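Local structure of acyl-ACP thioesterase (Bacteroides thetaiotaomicron, 2ESS) at residues W84-F97 and S134-I146. The protein probably hydrolyses fatty acyl groups from acyl carrier protein and binds calcium. Numbering follows the deposited sequence.
Sequences WVENVYRLFTDRNF and SIVDYICDEPCPI
With CG of W84 set between its backbone N and carbonyl carbon (chi1 63°), and CG of E142 anti to N (chi1 -178°), E142 CB and CG stand over one face of the indole, the two side chains crossing at about a right angle. E142 CG stands 3.5 Å from the centroid of the W84 six-membered ring, a CH-pi contact, while N96 CB sits over the opposite face, toward the rim. C140 SG approaches the five-membered ring obliquely, 4.4 Å from its centroid. A water in the ring plane accepts from W84 NE1 and N96 ND2 and lies 2.6 Å from E142 O; E86, salt-bridged to R111, also reaches it through OE2. An alanine in place of W84 would probably leave E142 CG and C140 SG facing a gap and this water without its indole donor. A direct backbone hydrogen bond runs from C140 N to V85 O (2.8 Å), bent at the hydrogen (136°), and a second water links V85 N to Y138 O. Farther along, V88 CG2 packs 3.8 Å from I135 CG1 and also meets I139 CD1, while I135 CD1 faces T93 CG2 tip to tip. The loop thus straps the hairpin of strands 78-88 and 92-100, with a classic beta bulge where E86 and N87 both face D94, in the N-terminal hotdog domain.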
loop_
_atom_site.group_PDB
_atom_site.type_symbol
_atom_site.label_atom_id
_atom_site.label_comp_id
_atom_site.label_asym_id
_atom_site.label_seq_id
_atom_site.Cartn_x
_atom_site.Cartn_y
_atom_site.Cartn_z
ATOM N N TRP A 84 -17.492 12.636 -7.860
ATOM C CA TRP A 84 -18.860 12.816 -8.261
ATOM C C TRP A 84 -19.063 12.062 -9.571
ATOM O O TRP A 84 -18.100 11.775 -10.293
ATOM C CB TRP A 84 -19.180 14.318 -8.451
ATOM C CG TRP A 84 -18.395 14.974 -9.524
ATOM C CD1 TRP A 84 -18.742 15.102 -10.836
ATOM C CD2 TRP A 84 -17.108 15.577 -9.385
ATOM N NE1 TRP A 84 -17.743 15.739 -11.523
ATOM C CE2 TRP A 84 -16.729 16.045 -10.649
ATOM C CE3 TRP A 84 -16.231 15.750 -8.306
ATOM C CZ2 TRP A 84 -15.531 16.700 -10.867
ATOM C CZ3 TRP A 84 -15.046 16.389 -8.520
ATOM C CH2 TRP A 84 -14.699 16.859 -9.795
ATOM N N VAL A 85 -20.315 11.743 -9.841
ATOM C CA VAL A 85 -20.752 11.142 -11.085
ATOM C C VAL A 85 -21.038 12.207 -12.099
ATOM O O VAL A 85 -21.866 13.069 -11.870
ATOM C CB VAL A 85 -22.028 10.273 -10.874
ATOM C CG1 VAL A 85 -22.547 9.674 -12.202
ATOM C CG2 VAL A 85 -21.736 9.157 -9.884
ATOM N N GLU A 86 -20.340 12.151 -13.235
ATOM C CA GLU A 86 -20.546 13.114 -14.314
ATOM C C GLU A 86 -21.619 12.668 -15.288
ATOM O O GLU A 86 -22.450 13.469 -15.702
ATOM C CB GLU A 86 -19.245 13.369 -15.071
ATOM C CG GLU A 86 -19.442 14.280 -16.237
ATOM C CD GLU A 86 -18.147 14.557 -16.973
ATOM O OE1 GLU A 86 -17.509 13.575 -17.445
ATOM O OE2 GLU A 86 -17.798 15.754 -17.080
ATOM N N ASN A 87 -21.587 11.396 -15.672
ATOM C CA ASN A 87 -22.584 10.833 -16.601
ATOM C C ASN A 87 -22.898 9.398 -16.289
ATOM O O ASN A 87 -22.031 8.650 -15.885
ATOM C CB ASN A 87 -22.058 10.829 -18.051
ATOM C CG ASN A 87 -22.155 12.195 -18.725
ATOM O OD1 ASN A 87 -21.149 12.722 -19.198
ATOM N ND2 ASN A 87 -23.374 12.760 -18.785
ATOM N N VAL A 88 -24.130 9.010 -16.574
ATOM C CA VAL A 88 -24.550 7.629 -16.513
ATOM C C VAL A 88 -25.089 7.348 -17.906
ATOM O O VAL A 88 -26.175 7.790 -18.259
ATOM C CB VAL A 88 -25.628 7.370 -15.425
ATOM C CG1 VAL A 88 -26.163 5.924 -15.512
ATOM C CG2 VAL A 88 -25.026 7.650 -14.032
ATOM N N TYR A 89 -24.267 6.669 -18.694
ATOM C CA TYR A 89 -24.614 6.255 -20.035
ATOM C C TYR A 89 -25.200 4.859 -20.035
ATOM O O TYR A 89 -25.205 4.215 -19.024
ATOM C CB TYR A 89 -23.364 6.263 -20.903
ATOM C CG TYR A 89 -22.786 7.631 -21.167
ATOM C CD1 TYR A 89 -23.578 8.775 -21.226
ATOM C CD2 TYR A 89 -21.452 7.755 -21.467
ATOM C CE1 TYR A 89 -23.011 10.018 -21.532
ATOM C CE2 TYR A 89 -20.899 8.950 -21.759
ATOM C CZ TYR A 89 -21.670 10.074 -21.805
ATOM O OH TYR A 89 -21.026 11.248 -22.101
ATOM N N ARG A 90 -25.696 4.395 -21.181
ATOM C CA ARG A 90 -26.302 3.049 -21.248
ATOM C C ARG A 90 -25.339 1.949 -20.855
ATOM O O ARG A 90 -25.702 1.023 -20.126
ATOM C CB ARG A 90 -26.850 2.760 -22.636
ATOM C CG ARG A 90 -28.099 3.575 -23.005
ATOM C CD ARG A 90 -29.212 3.505 -21.948
ATOM N NE ARG A 90 -29.407 2.133 -21.483
ATOM C CZ ARG A 90 -30.100 1.204 -22.135
ATOM N NH1 ARG A 90 -30.698 1.504 -23.296
ATOM N NH2 ARG A 90 -30.201 -0.029 -21.609
ATOM N N LEU A 91 -24.089 2.064 -21.294
ATOM C CA LEU A 91 -23.098 1.004 -21.062
ATOM C C LEU A 91 -22.009 1.345 -20.054
ATOM O O LEU A 91 -21.333 0.444 -19.541
ATOM C CB LEU A 91 -22.478 0.571 -22.430
ATOM C CG LEU A 91 -23.506 0.089 -23.462
ATOM C CD1 LEU A 91 -22.917 -0.013 -24.879
ATOM C CD2 LEU A 91 -24.113 -1.220 -23.006
ATOM N N PHE A 92 -21.834 2.632 -19.747
ATOM C CA PHE A 92 -20.758 3.075 -18.860
ATOM C C PHE A 92 -21.169 4.235 -17.971
ATOM O O PHE A 92 -22.035 5.023 -18.342
ATOM C CB PHE A 92 -19.555 3.575 -19.670
ATOM C CG PHE A 92 -18.943 2.549 -20.559
ATOM C CD1 PHE A 92 -17.972 1.675 -20.074
ATOM C CD2 PHE A 92 -19.341 2.460 -21.895
ATOM C CE1 PHE A 92 -17.404 0.737 -20.922
ATOM C CE2 PHE A 92 -18.778 1.525 -22.745
ATOM C CZ PHE A 92 -17.824 0.656 -22.257
ATOM N N THR A 93 -20.494 4.357 -16.829
ATOM C CA THR A 93 -20.614 5.518 -15.963
ATOM C C THR A 93 -19.275 6.212 -15.862
ATOM O O THR A 93 -18.257 5.544 -15.702
ATOM C CB THR A 93 -21.088 5.111 -14.559
ATOM O OG1 THR A 93 -22.412 4.615 -14.691
ATOM C CG2 THR A 93 -21.101 6.288 -13.603
ATOM N N ASP A 94 -19.299 7.532 -16.016
ATOM C CA ASP A 94 -18.104 8.369 -15.892
ATOM C C ASP A 94 -18.115 9.004 -14.498
ATOM O O ASP A 94 -19.020 9.754 -14.162
ATOM C CB ASP A 94 -18.084 9.442 -16.980
ATOM C CG ASP A 94 -17.958 8.855 -18.391
ATOM O OD1 ASP A 94 -17.570 7.660 -18.567
ATOM O OD2 ASP A 94 -18.296 9.597 -19.333
ATOM N N ARG A 95 -17.119 8.665 -13.698
ATOM C CA ARG A 95 -16.912 9.219 -12.385
ATOM C C ARG A 95 -15.622 10.050 -12.390
ATOM O O ARG A 95 -14.563 9.570 -12.812
ATOM C CB ARG A 95 -16.757 8.134 -11.351
ATOM C CG ARG A 95 -16.226 8.700 -10.034
ATOM C CD ARG A 95 -16.245 7.754 -8.899
ATOM N NE ARG A 95 -17.561 7.315 -8.414
ATOM C CZ ARG A 95 -18.378 7.996 -7.632
ATOM N NH1 ARG A 95 -18.155 9.262 -7.327
ATOM N NH2 ARG A 95 -19.503 7.422 -7.228
ATOM N N ASN A 96 -15.723 11.287 -11.910
ATOM C CA ASN A 96 -14.606 12.243 -11.939
ATOM C C ASN A 96 -14.163 12.568 -10.553
ATOM O O ASN A 96 -14.870 12.259 -9.556
ATOM C CB ASN A 96 -14.994 13.488 -12.717
ATOM C CG ASN A 96 -15.225 13.186 -14.190
ATOM O OD1 ASN A 96 -14.876 12.102 -14.689
ATOM N ND2 ASN A 96 -15.853 14.107 -14.869
ATOM N N PHE A 97 -12.965 13.120 -10.489
ATOM C CA PHE A 97 -12.272 13.403 -9.221
ATOM C C PHE A 97 -11.505 14.726 -9.305
ATOM O O PHE A 97 -11.049 15.144 -10.387
ATOM C CB PHE A 97 -11.235 12.328 -8.866
ATOM C CG PHE A 97 -11.758 10.952 -8.835
ATOM C CD1 PHE A 97 -11.781 10.190 -9.990
ATOM C CD2 PHE A 97 -12.190 10.384 -7.635
ATOM C CE1 PHE A 97 -12.246 8.885 -9.953
ATOM C CE2 PHE A 97 -12.654 9.106 -7.597
ATOM C CZ PHE A 97 -12.702 8.352 -8.758
ATOM N N SER A 134 -30.560 4.756 -7.515
ATOM C CA SER A 134 -30.359 6.094 -7.057
ATOM C C SER A 134 -29.285 6.840 -7.864
ATOM O O SER A 134 -29.109 8.024 -7.673
ATOM C CB SER A 134 -29.957 6.025 -5.587
ATOM O OG SER A 134 -28.766 5.279 -5.414
ATOM N N ILE A 135 -28.553 6.165 -8.737
ATOM C CA ILE A 135 -27.345 6.801 -9.316
ATOM C C ILE A 135 -27.674 8.082 -10.109
ATOM O O ILE A 135 -26.939 9.060 -10.042
ATOM C CB ILE A 135 -26.475 5.825 -10.144
ATOM C CG1 ILE A 135 -25.103 6.446 -10.470
ATOM C CG2 ILE A 135 -27.179 5.353 -11.402
ATOM C CD1 ILE A 135 -24.069 5.476 -10.958
ATOM N N VAL A 136 -28.781 8.065 -10.841
ATOM C CA VAL A 136 -29.118 9.155 -11.736
ATOM C C VAL A 136 -29.363 10.432 -10.973
ATOM O O VAL A 136 -29.106 11.513 -11.498
ATOM C CB VAL A 136 -30.337 8.829 -12.638
ATOM C CG1 VAL A 136 -30.812 10.077 -13.319
ATOM C CG2 VAL A 136 -29.968 7.759 -13.653
ATOM N N ASP A 137 -29.830 10.301 -9.725
ATOM C CA ASP A 137 -30.056 11.425 -8.845
ATOM C C ASP A 137 -28.778 12.190 -8.477
ATOM O O ASP A 137 -28.847 13.314 -7.993
ATOM C CB ASP A 137 -30.770 10.964 -7.562
ATOM C CG ASP A 137 -32.091 10.215 -7.837
ATOM O OD1 ASP A 137 -32.754 10.441 -8.871
ATOM O OD2 ASP A 137 -32.468 9.372 -7.005
ATOM N N TYR A 138 -27.611 11.587 -8.712
ATOM C CA TYR A 138 -26.341 12.162 -8.290
ATOM C C TYR A 138 -25.467 12.671 -9.457
ATOM O O TYR A 138 -24.330 13.117 -9.240
ATOM C CB TYR A 138 -25.582 11.158 -7.430
ATOM C CG TYR A 138 -26.267 10.934 -6.094
ATOM C CD1 TYR A 138 -26.072 11.821 -5.027
ATOM C CD2 TYR A 138 -27.118 9.858 -5.912
ATOM C CE1 TYR A 138 -26.714 11.610 -3.808
ATOM C CE2 TYR A 138 -27.776 9.657 -4.742
ATOM C CZ TYR A 138 -27.567 10.518 -3.682
ATOM O OH TYR A 138 -28.215 10.263 -2.500
ATOM N N ILE A 139 -26.012 12.655 -10.673
ATOM C CA ILE A 139 -25.312 13.245 -11.822
ATOM C C ILE A 139 -25.050 14.734 -11.549
ATOM O O ILE A 139 -25.949 15.476 -11.184
ATOM C CB ILE A 139 -26.084 13.042 -13.146
ATOM C CG1 ILE A 139 -26.021 11.568 -13.556
ATOM C CG2 ILE A 139 -25.484 13.931 -14.250
ATOM C CD1 ILE A 139 -27.149 11.102 -14.405
ATOM N N CYS A 140 -23.805 15.152 -11.729
ATOM C CA CYS A 140 -23.321 16.378 -11.195
ATOM C C CYS A 140 -22.455 17.051 -12.260
ATOM O O CYS A 140 -21.636 16.391 -12.933
ATOM C CB CYS A 140 -22.505 16.034 -9.937
ATOM S SG CYS A 140 -21.536 17.352 -9.209
ATOM N N ASP A 141 -22.612 18.367 -12.357
ATOM C CA ASP A 141 -21.952 19.191 -13.375
ATOM C C ASP A 141 -20.622 19.822 -12.921
ATOM O O ASP A 141 -20.109 20.713 -13.580
ATOM C CB ASP A 141 -22.925 20.301 -13.854
ATOM C CG ASP A 141 -23.197 21.386 -12.786
ATOM O OD1 ASP A 141 -22.705 21.295 -11.626
ATOM O OD2 ASP A 141 -23.923 22.351 -13.115
ATOM N N GLU A 142 -20.058 19.383 -11.807
ATOM C CA GLU A 142 -18.770 19.910 -11.338
ATOM C C GLU A 142 -17.679 19.793 -12.432
ATOM O O GLU A 142 -17.563 18.769 -13.088
ATOM C CB GLU A 142 -18.365 19.137 -10.083
ATOM C CG GLU A 142 -17.070 19.558 -9.417
ATOM C CD GLU A 142 -17.157 20.947 -8.787
ATOM O OE1 GLU A 142 -16.079 21.499 -8.495
ATOM O OE2 GLU A 142 -18.282 21.472 -8.586
ATOM N N PRO A 143 -16.880 20.851 -12.640
ATOM C CA PRO A 143 -15.901 20.735 -13.736
ATOM C C PRO A 143 -14.714 19.817 -13.453
ATOM O O PRO A 143 -14.256 19.670 -12.300
ATOM C CB PRO A 143 -15.404 22.169 -13.934
ATOM C CG PRO A 143 -16.117 23.030 -12.928
ATOM C CD PRO A 143 -16.793 22.149 -11.951
ATOM N N CYS A 144 -14.223 19.204 -14.520
ATOM C CA CYS A 144 -13.052 18.336 -14.460
ATOM C C CYS A 144 -12.300 18.576 -15.773
ATOM O O CYS A 144 -12.462 17.834 -16.743
ATOM C CB CYS A 144 -13.519 16.902 -14.322
ATOM S SG CYS A 144 -12.244 15.689 -14.128
ATOM N N PRO A 145 -11.513 19.657 -15.824
ATOM C CA PRO A 145 -11.000 20.170 -17.090
ATOM C C PRO A 145 -9.771 19.410 -17.581
ATOM O O PRO A 145 -8.707 19.998 -17.719
ATOM C CB PRO A 145 -10.648 21.615 -16.741
ATOM C CG PRO A 145 -10.199 21.546 -15.349
ATOM C CD PRO A 145 -11.066 20.478 -14.688
ATOM N N ILE A 146 -9.908 18.102 -17.783
ATOM C CA ILE A 146 -8.841 17.284 -18.359
ATOM C C ILE A 146 -9.467 16.422 -19.470
ATOM O O ILE A 146 -10.659 16.145 -19.446
ATOM C CB ILE A 146 -8.060 16.434 -17.303
ATOM C CG1 ILE A 146 -8.959 15.407 -16.592
ATOM C CG2 ILE A 146 -7.349 17.336 -16.265
ATOM C CD1 ILE A 146 -8.234 14.266 -15.879
HETATM O O HOH W 1 -16.783 16.656 -14.423
HETATM O O HOH W 2 -22.225 12.519 -7.843
#